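Local structure of NLP/P60 (Enterococcus faecium, 6B8C) at residues D94-G99 / G114-A119; G102-V107 / P136-S141; G28-A33 / L64-R69; Y36-T41 / K48-F53. The protein acts as a secreted peptidoglycan hydrolase, an endopeptidase of the NlpC/P60 family that generates muropeptides able to enhance host immunity and limit bacterial pathogenesis. All coordinates share one frame; numbering follows the deposited sequence.

Interaction 1. Residues D94-G99 / G114-A119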
loop_
_atom_site.group_PDB
_atom_site.type_symbol
_atom_site.label_atom_id
_atom_site.label_comp_id
_atom_site.label_asym_id
_atom_site.label_seq_id
_atom_site.Cartn_x
_atom_site.Cartn_y
_atom_site.Cartn_z
ATOM N N ASP A 94 5.464 2.394 -5.695
ATOM C CA ASP A 94 4.155 2.705 -6.249
ATOM C C ASP A 94 3.057 2.009 -5.451
ATOM O O ASP A 94 3.302 1.072 -4.688
ATOM C CB ASP A 94 4.070 2.289 -7.720
ATOM C CG ASP A 94 4.966 3.122 -8.615
ATOM O OD1 ASP A 94 5.493 2.576 -9.610
ATOM O OD2 ASP A 94 5.156 4.321 -8.315
ATOM N N LEU A 95 1.828 2.478 -5.634
ATOM C CA LEU A 95 0.682 1.894 -4.955
ATOM C C LEU A 95 -0.004 0.896 -5.880
ATOM O O LEU A 95 -0.037 1.091 -7.094
ATOM C CB LEU A 95 -0.301 2.980 -4.511
ATOM C CG LEU A 95 0.148 3.874 -3.349
ATOM C CD1 LEU A 95 -0.809 5.039 -3.141
ATOM C CD2 LEU A 95 0.271 3.060 -2.075
ATOM N N LEU A 96 -0.530 -0.183 -5.306
ATOM C CA LEU A 96 -1.232 -1.220 -6.053
ATOM C C LEU A 96 -2.645 -1.339 -5.506
ATOM O O LEU A 96 -2.834 -1.381 -4.287
ATOM C CB LEU A 96 -0.513 -2.566 -5.945
ATOM C CG LEU A 96 0.974 -2.581 -6.294
ATOM C CD1 LEU A 96 1.583 -3.921 -5.935
ATOM C CD2 LEU A 96 1.181 -2.278 -7.767
ATOM N N PHE A 97 -3.628 -1.413 -6.402
ATOM C CA PHE A 97 -5.033 -1.320 -6.030
ATOM C C PHE A 97 -5.806 -2.516 -6.561
ATOM O O PHE A 97 -5.678 -2.879 -7.739
ATOM C CB PHE A 97 -5.654 -0.019 -6.552
ATOM C CG PHE A 97 -5.168 1.206 -5.838
ATOM C CD1 PHE A 97 -4.046 1.886 -6.283
ATOM C CD2 PHE A 97 -5.823 1.669 -4.708
ATOM C CE1 PHE A 97 -3.592 3.011 -5.621
ATOM C CE2 PHE A 97 -5.376 2.792 -4.043
ATOM C CZ PHE A 97 -4.257 3.464 -4.500
ATOM N N TRP A 98 -6.598 -3.123 -5.677
ATOM C CA TRP A 98 -7.559 -4.154 -6.031
ATOM C C TRP A 98 -8.933 -3.526 -6.200
ATOM O O TRP A 98 -9.341 -2.680 -5.400
ATOM C CB TRP A 98 -7.638 -5.230 -4.947
ATOM C CG TRP A 98 -6.511 -6.206 -4.912
ATOM C CD1 TRP A 98 -6.575 -7.532 -5.214
ATOM C CD2 TRP A 98 -5.155 -5.947 -4.525
ATOM N NE1 TRP A 98 -5.345 -8.118 -5.046
ATOM C CE2 TRP A 98 -4.455 -7.166 -4.624
ATOM C CE3 TRP A 98 -4.466 -4.806 -4.110
ATOM C CZ2 TRP A 98 -3.098 -7.275 -4.325
ATOM C CZ3 TRP A 98 -3.119 -4.916 -3.813
ATOM C CH2 TRP A 98 -2.450 -6.141 -3.924
ATOM N N GLY A 99 -9.656 -3.968 -7.218
ATOM C CA GLY A 99 -10.963 -3.423 -7.523
ATOM C C GLY A 99 -10.905 -2.436 -8.672
ATOM O O GLY A 99 -9.845 -2.113 -9.217
ATOM N N GLY A 114 6.779 -8.080 -8.974
ATOM C CA GLY A 114 5.598 -8.825 -8.582
ATOM C C GLY A 114 5.394 -8.982 -7.094
ATOM O O GLY A 114 4.602 -9.833 -6.678
ATOM N N GLN A 115 6.081 -8.186 -6.281
ATOM C CA GLN A 115 6.010 -8.280 -4.833
ATOM C C GLN A 115 5.443 -6.993 -4.258
ATOM O O GLN A 115 5.609 -5.910 -4.824
ATOM C CB GLN A 115 7.392 -8.550 -4.233
ATOM C CG GLN A 115 8.042 -9.812 -4.757
ATOM C CD GLN A 115 9.545 -9.794 -4.606
ATOM O OE1 GLN A 115 10.275 -10.002 -5.574
ATOM N NE2 GLN A 115 10.020 -9.545 -3.392
ATOM N N TYR A 116 4.768 -7.122 -3.122
ATOM C CA TYR A 116 4.236 -5.963 -2.428
ATOM C C TYR A 116 4.261 -6.233 -0.934
ATOM O O TYR A 116 4.580 -7.334 -0.483
ATOM C CB TYR A 116 2.822 -5.617 -2.906
ATOM C CG TYR A 116 1.889 -6.797 -3.012
ATOM C CD1 TYR A 116 1.240 -7.300 -1.891
ATOM C CD2 TYR A 116 1.636 -7.394 -4.242
ATOM C CE1 TYR A 116 0.376 -8.374 -1.990
ATOM C CE2 TYR A 116 0.777 -8.464 -4.352
ATOM C CZ TYR A 116 0.150 -8.950 -3.225
ATOM O OH TYR A 116 -0.707 -10.021 -3.337
ATOM N N ILE A 117 3.927 -5.205 -0.167
ATOM C CA ILE A 117 3.843 -5.302 1.280
ATOM C C ILE A 117 2.539 -4.645 1.704
ATOM O O ILE A 117 2.143 -3.620 1.138
ATOM C CB ILE A 117 5.068 -4.649 1.964
ATOM C CG1 ILE A 117 4.913 -4.658 3.483
ATOM C CG2 ILE A 117 5.304 -3.237 1.428
ATOM C CD1 ILE A 117 6.150 -4.204 4.206
ATOM N N HIS A 118 1.850 -5.253 2.669
ATOM C CA HIS A 118 0.514 -4.771 2.992
ATOM C C HIS A 118 0.063 -5.283 4.349
ATOM O O HIS A 118 0.621 -6.237 4.901
ATOM C CB HIS A 118 -0.506 -5.182 1.920
ATOM C CG HIS A 118 -0.658 -6.663 1.753
ATOM N ND1 HIS A 118 -1.760 -7.231 1.150
ATOM C CD2 HIS A 118 0.152 -7.694 2.098
ATOM C CE1 HIS A 118 -1.625 -8.546 1.133
ATOM N NE2 HIS A 118 -0.473 -8.852 1.702
ATOM N N ALA A 119 -0.957 -4.608 4.882
ATOM C CA ALA A 119 -1.792 -5.114 5.958
ATOM C C ALA A 119 -2.875 -5.959 5.300
ATOM O O ALA A 119 -3.835 -5.413 4.744
ATOM C CB ALA A 119 -2.390 -3.972 6.783
#

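Interaction 2. Residues G102-V107 / P136-S141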
loop_
_atom_site.group_PDB
_atom_site.type_symbol
_atom_site.label_atom_id
_atom_site.label_comp_id
_atom_site.label_asym_id
_atom_site.label_seq_id
_atom_site.Cartn_x
_atom_site.Cartn_y
_atom_site.Cartn_z
ATOM N N GLY A 102 -12.702 3.849 -8.391
ATOM C CA GLY A 102 -13.907 4.248 -7.708
ATOM C C GLY A 102 -14.419 3.239 -6.705
ATOM O O GLY A 102 -15.166 3.613 -5.792
ATOM N N GLY A 103 -14.031 1.975 -6.845
ATOM C CA GLY A 103 -14.490 0.933 -5.952
ATOM C C GLY A 103 -13.370 0.027 -5.488
ATOM O O GLY A 103 -13.590 -1.166 -5.254
ATOM N N THR A 104 -12.163 0.575 -5.367
ATOM C CA THR A 104 -11.056 -0.212 -4.847
ATOM C C THR A 104 -11.343 -0.639 -3.415
ATOM O O THR A 104 -11.886 0.128 -2.617
ATOM C CB THR A 104 -9.749 0.574 -4.902
ATOM O OG1 THR A 104 -9.918 1.834 -4.243
ATOM C CG2 THR A 104 -9.321 0.797 -6.345
ATOM N N TYR A 105 -10.990 -1.882 -3.101
ATOM C CA TYR A 105 -11.213 -2.437 -1.778
ATOM C C TYR A 105 -9.920 -2.823 -1.073
ATOM O O TYR A 105 -9.970 -3.261 0.083
ATOM C CB TYR A 105 -12.146 -3.658 -1.863
ATOM C CG TYR A 105 -11.659 -4.766 -2.778
ATOM C CD1 TYR A 105 -10.803 -5.754 -2.309
ATOM C CD2 TYR A 105 -12.063 -4.828 -4.108
ATOM C CE1 TYR A 105 -10.358 -6.769 -3.136
ATOM C CE2 TYR A 105 -11.623 -5.842 -4.946
ATOM C CZ TYR A 105 -10.769 -6.810 -4.451
ATOM O OH TYR A 105 -10.323 -7.823 -5.271
ATOM N N HIS A 106 -8.771 -2.671 -1.724
ATOM C CA HIS A 106 -7.506 -3.066 -1.128
ATOM C C HIS A 106 -6.380 -2.310 -1.813
ATOM O O HIS A 106 -6.459 -1.993 -3.003
ATOM C CB HIS A 106 -7.275 -4.575 -1.242
ATOM C CG HIS A 106 -6.196 -5.086 -0.340
ATOM N ND1 HIS A 106 -6.393 -5.301 1.007
ATOM C CD2 HIS A 106 -4.905 -5.414 -0.587
ATOM C CE1 HIS A 106 -5.274 -5.744 1.550
ATOM N NE2 HIS A 106 -4.355 -5.821 0.604
ATOM N N VAL A 107 -5.322 -2.050 -1.049
ATOM C CA VAL A 107 -4.156 -1.324 -1.530
ATOM C C VAL A 107 -2.912 -1.918 -0.883
ATOM O O VAL A 107 -2.961 -2.460 0.224
ATOM C CB VAL A 107 -4.270 0.190 -1.231
ATOM C CG1 VAL A 107 -4.143 0.449 0.261
ATOM C CG2 VAL A 107 -3.231 0.979 -2.009
ATOM N N PRO A 136 -3.135 -7.623 -7.947
ATOM C CA PRO A 136 -3.859 -6.351 -7.914
ATOM C C PRO A 136 -4.415 -6.015 -9.285
ATOM O O PRO A 136 -3.991 -6.550 -10.312
ATOM C CB PRO A 136 -2.792 -5.343 -7.481
ATOM C CG PRO A 136 -1.513 -5.934 -7.962
ATOM C CD PRO A 136 -1.674 -7.433 -7.898
ATOM N N ASP A 137 -5.388 -5.108 -9.289
ATOM C CA ASP A 137 -6.068 -4.748 -10.527
ATOM C C ASP A 137 -5.354 -3.635 -11.290
ATOM O O ASP A 137 -5.236 -3.717 -12.516
ATOM C CB ASP A 137 -7.520 -4.358 -10.236
ATOM C CG ASP A 137 -8.365 -5.547 -9.799
ATOM O OD1 ASP A 137 -8.479 -6.522 -10.573
ATOM O OD2 ASP A 137 -8.900 -5.516 -8.672
ATOM N N PHE A 138 -4.872 -2.593 -10.613
ATOM C CA PHE A 138 -4.054 -1.595 -11.313
ATOM C C PHE A 138 -3.029 -1.022 -10.340
ATOM O O PHE A 138 -2.924 -1.466 -9.194
ATOM C CB PHE A 138 -4.925 -0.507 -11.963
ATOM C CG PHE A 138 -5.771 0.275 -10.995
ATOM C CD1 PHE A 138 -7.075 -0.111 -10.728
ATOM C CD2 PHE A 138 -5.272 1.410 -10.373
ATOM C CE1 PHE A 138 -7.861 0.609 -9.848
ATOM C CE2 PHE A 138 -6.053 2.135 -9.490
ATOM C CZ PHE A 138 -7.347 1.734 -9.228
ATOM N N ALA A 139 -2.258 -0.034 -10.795
ATOM C CA ALA A 139 -1.238 0.577 -9.963
ATOM C C ALA A 139 -1.278 2.085 -10.152
ATOM O O ALA A 139 -1.957 2.610 -11.037
ATOM C CB ALA A 139 0.156 0.023 -10.288
ATOM N N VAL A 140 -0.527 2.780 -9.303
ATOM C CA VAL A 140 -0.492 4.235 -9.270
ATOM C C VAL A 140 0.944 4.655 -8.999
ATOM O O VAL A 140 1.529 4.260 -7.982
ATOM C CB VAL A 140 -1.437 4.817 -8.203
ATOM C CG1 VAL A 140 -1.138 6.281 -7.973
ATOM C CG2 VAL A 140 -2.890 4.638 -8.624
ATOM N N SER A 141 1.518 5.425 -9.922
ATOM C CA SER A 141 2.843 5.996 -9.745
ATOM C C SER A 141 2.759 7.250 -8.890
ATOM O O SER A 141 1.800 8.026 -8.987
ATOM C CB SER A 141 3.472 6.333 -11.099
ATOM O OG SER A 141 3.576 5.187 -11.926
#

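Interaction 3. Residues G28-A33 / L64-R69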
loop_
_atom_site.group_PDB
_atom_site.type_symbol
_atom_site.label_atom_id
_atom_site.label_comp_id
_atom_site.label_asym_id
_atom_site.label_seq_id
_atom_site.Cartn_x
_atom_site.Cartn_y
_atom_site.Cartn_z
ATOM N N GLY A 28 11.603 5.687 -4.265
ATOM C CA GLY A 28 10.787 4.560 -3.838
ATOM C C GLY A 28 11.498 3.637 -2.869
ATOM O O GLY A 28 10.852 2.950 -2.066
ATOM N N ALA A 29 12.832 3.598 -2.932
ATOM C CA ALA A 29 13.603 2.835 -1.957
ATOM C C ALA A 29 13.305 3.300 -0.536
ATOM O O ALA A 29 13.239 2.483 0.389
ATOM C CB ALA A 29 15.097 2.955 -2.264
ATOM N N ALA A 30 13.100 4.606 -0.349
ATOM C CA ALA A 30 12.801 5.121 0.985
ATOM C C ALA A 30 11.413 4.689 1.444
ATOM O O ALA A 30 11.220 4.351 2.619
ATOM C CB ALA A 30 12.927 6.645 1.004
ATOM N N ILE A 31 10.438 4.694 0.532
ATOM C CA ILE A 31 9.107 4.192 0.863
ATOM C C ILE A 31 9.184 2.731 1.289
ATOM O O ILE A 31 8.560 2.322 2.276
ATOM C CB ILE A 31 8.152 4.382 -0.332
ATOM C CG1 ILE A 31 7.996 5.867 -0.675
ATOM C CG2 ILE A 31 6.797 3.741 -0.046
ATOM C CD1 ILE A 31 7.100 6.629 0.276
ATOM N N VAL A 32 9.955 1.926 0.554
ATOM C CA VAL A 32 10.091 0.509 0.888
ATOM C C VAL A 32 10.758 0.337 2.249
ATOM O O VAL A 32 10.334 -0.490 3.071
ATOM C CB VAL A 32 10.873 -0.217 -0.221
ATOM C CG1 VAL A 32 11.183 -1.647 0.190
ATOM C CG2 VAL A 32 10.088 -0.185 -1.521
ATOM N N ALA A 33 11.812 1.114 2.507
ATOM C CA ALA A 33 12.526 0.998 3.772
ATOM C C ALA A 33 11.637 1.391 4.945
ATOM O O ALA A 33 11.706 0.780 6.018
ATOM C CB ALA A 33 13.790 1.856 3.739
ATOM N N LEU A 64 3.076 9.274 4.792
ATOM C CA LEU A 64 3.151 10.412 5.696
ATOM C C LEU A 64 4.535 10.523 6.318
ATOM O O LEU A 64 5.084 11.625 6.437
ATOM C CB LEU A 64 2.077 10.277 6.772
ATOM C CG LEU A 64 1.539 11.550 7.415
ATOM C CD1 LEU A 64 1.579 12.702 6.428
ATOM C CD2 LEU A 64 0.114 11.296 7.877
ATOM N N GLN A 65 5.118 9.388 6.712
ATOM C CA GLN A 65 6.447 9.410 7.312
ATOM C C GLN A 65 7.506 9.839 6.306
ATOM O O GLN A 65 8.434 10.578 6.655
ATOM C CB GLN A 65 6.788 8.036 7.885
ATOM C CG GLN A 65 5.918 7.623 9.050
ATOM C CD GLN A 65 5.855 8.685 10.124
ATOM O OE1 GLN A 65 4.848 9.377 10.268
ATOM N NE2 GLN A 65 6.936 8.825 10.883
ATOM N N VAL A 66 7.396 9.383 5.057
ATOM C CA VAL A 66 8.478 9.650 4.111
ATOM C C VAL A 66 8.318 11.019 3.453
ATOM O O VAL A 66 9.296 11.759 3.291
ATOM C CB VAL A 66 8.567 8.524 3.066
ATOM C CG1 VAL A 66 9.587 8.876 1.996
ATOM C CG2 VAL A 66 8.940 7.222 3.735
ATOM N N THR A 67 7.093 11.388 3.068
ATOM C CA THR A 67 6.863 12.579 2.262
ATOM C C THR A 67 6.157 13.705 3.002
ATOM O O THR A 67 6.196 14.844 2.531
ATOM C CB THR A 67 6.033 12.230 1.019
ATOM O OG1 THR A 67 4.676 11.993 1.409
ATOM C CG2 THR A 67 6.583 10.980 0.340
ATOM N N GLY A 68 5.505 13.420 4.128
ATOM C CA GLY A 68 4.794 14.439 4.868
ATOM C C GLY A 68 3.420 14.787 4.338
ATOM O O GLY A 68 2.677 15.507 5.018
ATOM N N ARG A 69 3.057 14.317 3.151
ATOM C CA ARG A 69 1.743 14.593 2.592
ATOM C C ARG A 69 0.773 13.467 2.931
ATOM O O ARG A 69 1.164 12.324 3.187
ATOM C CB ARG A 69 1.828 14.785 1.079
ATOM C CG ARG A 69 2.148 13.521 0.316
ATOM C CD ARG A 69 3.070 13.815 -0.854
ATOM N NE ARG A 69 2.476 13.425 -2.128
ATOM C CZ ARG A 69 2.472 12.182 -2.597
ATOM N NH1 ARG A 69 3.025 11.204 -1.891
ATOM N NH2 ARG A 69 1.911 11.917 -3.770
#

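Interaction 4. Residues Y36-T41 / K48-F53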
loop_
_atom_site.group_PDB
_atom_site.type_symbol
_atom_site.label_atom_id
_atom_site.label_comp_id
_atom_site.label_asym_id
_atom_site.label_seq_id
_atom_site.Cartn_x
_atom_site.Cartn_y
_atom_site.Cartn_z
ATOM N N TYR A 36 9.021 -1.456 5.546
ATOM C CA TYR A 36 9.569 -2.637 6.209
ATOM C C TYR A 36 9.598 -2.502 7.729
ATOM O O TYR A 36 9.622 -3.522 8.428
ATOM C CB TYR A 36 10.973 -2.938 5.682
ATOM C CG TYR A 36 10.990 -3.985 4.589
ATOM C CD1 TYR A 36 10.611 -3.668 3.290
ATOM C CD2 TYR A 36 11.382 -5.290 4.856
ATOM C CE1 TYR A 36 10.620 -4.621 2.289
ATOM C CE2 TYR A 36 11.393 -6.251 3.859
ATOM C CZ TYR A 36 11.013 -5.910 2.578
ATOM O OH TYR A 36 11.024 -6.861 1.583
ATOM N N LYS A 37 9.572 -1.275 8.258
ATOM C CA LYS A 37 9.637 -1.081 9.703
ATOM C C LYS A 37 8.425 -1.644 10.434
ATOM O O LYS A 37 8.498 -1.866 11.648
ATOM C CB LYS A 37 9.765 0.406 10.039
ATOM C CG LYS A 37 10.990 1.091 9.459
ATOM C CD LYS A 37 10.951 2.581 9.750
ATOM C CE LYS A 37 12.203 3.280 9.255
ATOM N NZ LYS A 37 12.172 4.739 9.561
ATOM N N TYR A 38 7.312 -1.870 9.744
ATOM C CA TYR A 38 6.067 -2.219 10.411
ATOM C C TYR A 38 5.623 -3.647 10.124
ATOM O O TYR A 38 4.476 -4.001 10.417
ATOM C CB TYR A 38 4.983 -1.212 10.027
ATOM C CG TYR A 38 5.456 0.203 10.255
ATOM C CD1 TYR A 38 5.475 0.749 11.533
ATOM C CD2 TYR A 38 5.930 0.973 9.205
ATOM C CE1 TYR A 38 5.932 2.031 11.752
ATOM C CE2 TYR A 38 6.389 2.255 9.414
ATOM C CZ TYR A 38 6.387 2.781 10.689
ATOM O OH TYR A 38 6.844 4.063 10.895
ATOM N N ILE A 39 6.512 -4.479 9.576
ATOM C CA ILE A 39 6.219 -5.896 9.412
ATOM C C ILE A 39 5.867 -6.496 10.764
ATOM O O ILE A 39 6.537 -6.236 11.772
ATOM C CB ILE A 39 7.414 -6.606 8.759
ATOM C CG1 ILE A 39 7.530 -6.174 7.296
ATOM C CG2 ILE A 39 7.292 -8.122 8.877
ATOM C CD1 ILE A 39 8.772 -6.661 6.618
ATOM N N GLY A 40 4.788 -7.272 10.801
ATOM C CA GLY A 40 4.318 -7.854 12.038
ATOM C C GLY A 40 3.372 -6.985 12.837
ATOM O O GLY A 40 2.918 -7.415 13.903
ATOM N N THR A 41 3.074 -5.781 12.376
ATOM C CA THR A 41 2.064 -4.959 13.026
ATOM C C THR A 41 0.704 -5.613 12.831
ATOM O O THR A 41 0.341 -5.928 11.692
ATOM C CB THR A 41 2.075 -3.546 12.449
ATOM O OG1 THR A 41 3.377 -2.973 12.616
ATOM C CG2 THR A 41 1.047 -2.667 13.141
ATOM N N LYS A 48 -4.652 3.419 12.017
ATOM C CA LYS A 48 -3.860 4.372 11.250
ATOM C C LYS A 48 -2.468 4.624 11.829
ATOM O O LYS A 48 -1.799 5.574 11.398
ATOM C CB LYS A 48 -4.611 5.702 11.132
ATOM C CG LYS A 48 -5.898 5.645 10.317
ATOM C CD LYS A 48 -6.543 7.022 10.246
ATOM C CE LYS A 48 -7.499 7.154 9.068
ATOM N NZ LYS A 48 -7.925 8.571 8.853
ATOM N N ASP A 49 -2.012 3.818 12.783
ATOM C CA ASP A 49 -0.731 4.050 13.438
ATOM C C ASP A 49 -0.114 2.704 13.792
ATOM O O ASP A 49 -0.764 1.660 13.653
ATOM C CB ASP A 49 -0.906 4.941 14.677
ATOM C CG ASP A 49 -1.857 4.355 15.692
ATOM O OD1 ASP A 49 -1.515 3.320 16.302
ATOM O OD2 ASP A 49 -2.945 4.944 15.890
ATOM N N PRO A 50 1.157 2.688 14.229
ATOM C CA PRO A 50 1.849 1.398 14.441
ATOM C C PRO A 50 1.248 0.496 15.516
ATOM O O PRO A 50 1.715 -0.641 15.656
ATOM C CB PRO A 50 3.273 1.824 14.825
ATOM C CG PRO A 50 3.452 3.134 14.160
ATOM C CD PRO A 50 2.114 3.812 14.255
ATOM N N SER A 51 0.252 0.941 16.283
ATOM C CA SER A 51 -0.419 0.010 17.185
ATOM C C SER A 51 -1.388 -0.908 16.450
ATOM O O SER A 51 -1.829 -1.910 17.022
ATOM C CB SER A 51 -1.163 0.766 18.290
ATOM O OG SER A 51 -2.407 1.261 17.829
ATOM N N GLY A 52 -1.729 -0.583 15.208
ATOM C CA GLY A 52 -2.581 -1.420 14.393
ATOM C C GLY A 52 -2.933 -0.718 13.101
ATOM O O GLY A 52 -3.271 0.468 13.106
ATOM N N PHE A 53 -2.850 -1.437 11.988
ATOM C CA PHE A 53 -3.113 -0.894 10.666
ATOM C C PHE A 53 -4.195 -1.704 9.973
ATOM O O PHE A 53 -4.297 -2.921 10.154
ATOM C CB PHE A 53 -1.867 -0.929 9.770
ATOM C CG PHE A 53 -0.821 0.079 10.118
ATOM C CD1 PHE A 53 -1.091 1.434 10.052
ATOM C CD2 PHE A 53 0.457 -0.330 10.457
ATOM C CE1 PHE A 53 -0.114 2.361 10.350
ATOM C CE2 PHE A 53 1.438 0.593 10.757
ATOM C CZ PHE A 53 1.151 1.942 10.704
#

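Interaction 1. Residues D94-G99 / G114-A119
Trp-98 and Tyr-116 meet in a T-shaped stack: the benzo edge of the indole points at one face of the phenol ring, with centroids 5.3 Å apart and planes at 84°. Trp-98 CH2 stands above the centre of that face, while Trp-98 CZ2 comes within 3.8 Å of Tyr-116 CZ. Next to this pair along strand 95-98, Leu-96 crosses the tyrosine at about a right angle, and its CD1 methyl rests 3.7 Å from Tyr-116 CB. No hydrogen bond joins the two segments; the contact is one of aromatic and aliphatic packing. Tyrosine suits such a place because its ring can be buried while its hydroxyl is satisfied, here by a hydrogen bond to Phe-134 O. With CG held between the backbone N and the carbonyl carbon (chi1 46°), the ring reaches over His-118, Tyr-116 CE1 lying 3.7 Å above its plane. That histidine is in turn hydrogen-bonded through ND1 to His-106 NE2, and the edge-to-face pairing of Trp-98 with His-106 completes an aromatic cluster. Strands 95-98 and 115-118 are not neighbours: strand 106-112 runs between them, antiparallel to both. The small residues Ala-108 and Ala-110 on that middle strand underlie Trp-98 and Leu-96, so large side chains from the flanking strands can meet over it, while Leu-95 and Ile-117 pack on helix 55-67.

Interaction 2. Residues G102-V107 / P136-S141
Thr-104 OG1 is gripped by two groups, Glu-79 OE1 and Thr-75 OG1, while the methyl on the same CB packs against Phe-138. Threonine fits because it divides the work between its branches: the hydroxyl lies between the backbone N and the carbonyl carbon (chi1 54°), leaving CG2 directed at the aromatic ring. Thr-104 CG2 is 3.6 Å from Phe-138 CZ and 3.8 Å from Phe-138 CE1, the two side chains crossing at about a right angle. The other oxygen of Glu-79, OE2, takes a hydrogen bond from Gly-102 N, so a single carboxylate holds the loop leading into strand 106-112 at two points. Farther out, the contact is looser. Tyr-105 OH and Asp-137 OD2 stand 4.3 Å apart, too far for a direct bond, near the surface, both residues being exposed. A classic beta bulge sets two residues, Asp-137 and Phe-138, opposite the single Phe-97, and the ring planes of Phe-138 and Phe-97 are inclined by about 20°. Phe-138 also touches Pro-101 and Lys-84. Strand 95-98 separates strands 106-112 and 138-141 in the antiparallel sheet, so Thr-104 and Phe-138 meet across its end; strand 83-85 borders 138-141 on the far side.

Interaction 3. Residues G28-A33 / L64-R69
Val-66 faces Ala-30 and Ile-31 where helix 28-36 packs on the C-terminal end of helix 55-67, a small helix-helix interface in this NlpC/P60 domain. Val-66 projects its CB at the other helix and, with CG1 anti to the backbone N (chi1 174°), straddles Ile-31 CD1 with its two methyls, both of which also reach Ala-30. Val-66 CG1 approaches both Ile-31 CD1, at 3.8 Å, and Ala-30 CB, at 4.1 Å, whereas Val-66 CG2 lies 3.8 Å from Ala-30 O. Alanine's short side chain lets the valine come this near the backbone. Ile-31 does not aim its CB straight at the partner; two successive turns (chi1 -62°, chi2 -76°) fold the chain round and bring CD1 to 3.7 Å from Val-66 CB. A branched, wholly apolar chain suits this buried place, since Ile-31 also touches Val-62, Tyr-63 and, on the sheet, Ile-109. Beyond the valine, helix 55-67 stops at Gly-68, whose positive phi is easy for glycine and ends the helical path. Just before it, Thr-67 keeps its hydroxyl near the backbone: OG1 is hydrogen-bonded to Tyr-63 O and also takes a weak bond of 3.3 Å from Arg-69 N.

Interaction 4. Residues Y36-T41 / K48-F53
Thr-41 drives its methyl against Pro-50, Gly-52 and Phe-53, and this is the tight part of the contact. Thr-41 CG2 is 3.3 Å from Pro-50 O, 3.6 Å from Phe-53 CD2 and 4.0 Å from Gly-52 CA; glycine suits that position because its phi of 173° is one other residues rarely adopt. The torsion that sends CG2 there, on the far side of CB from the backbone N, sets the hydroxyl beside the backbone N (chi1 -58°), and Thr-41 OG1 donates to Tyr-38 O at 2.7 Å. Thr-41 N reaches the same oxygen at 3.0 Å from the same face of the carbonyl plane, so two bonds close the type II turn 38-41, whose third position, Gly-40, takes the positive phi glycine tolerates. Beside the threonine, Phe-53 turns an edge to the face of Tyr-38, with centroids 5.8 Å apart and planes at 84°; Tyr-61 of helix 55-67 meets both rings. The solvent side is simpler. Tyr-38 and Pro-50 lie side by side, Pro-50 CG and CB meeting Tyr-38 CE1 and CD1, with Tyr-38 CE1 3.6 Å from Pro-50 CG, while the tyrosine hydroxyl is hydrogen-bonded to Glu-34. Exposed Ser-51 points away from segment 36-41 and bonds through both N and OG to Asp-49 OD1. Asp-49, Pro-50, Ser-51 and Gly-52 thus form a type I beta turn, with an Asx turn within it, joining strands 48-49 and 52-53 into a short antiparallel hairpin.

In the fold
Interactions 1 and 2 belong to one sheet, their centres 8 Å apart, and strand 95-98 of interaction 1 lies between the two strands of interaction 2: Phe-97 O and Asp-137 N, 2.7 Å apart, probably join by a hydrogen bond. Interaction 4 meets interaction 1 where Ile-39 CG1 lies 3.9 Å from Ile-117 CD1, and meets interaction 3 where Tyr-38 OH lies 4.1 Å from Gln-65 CG. Interactions 2 and 4 are on opposite sides of the chain's centre, about 21 Å between centres. Cys-55 at the start of helix 55-67, with His-106 against it and His-118 bonded to His-106, is consistent with the Cys-His-His site of this family; segments 102-107 and 114-119 would supply its histidines.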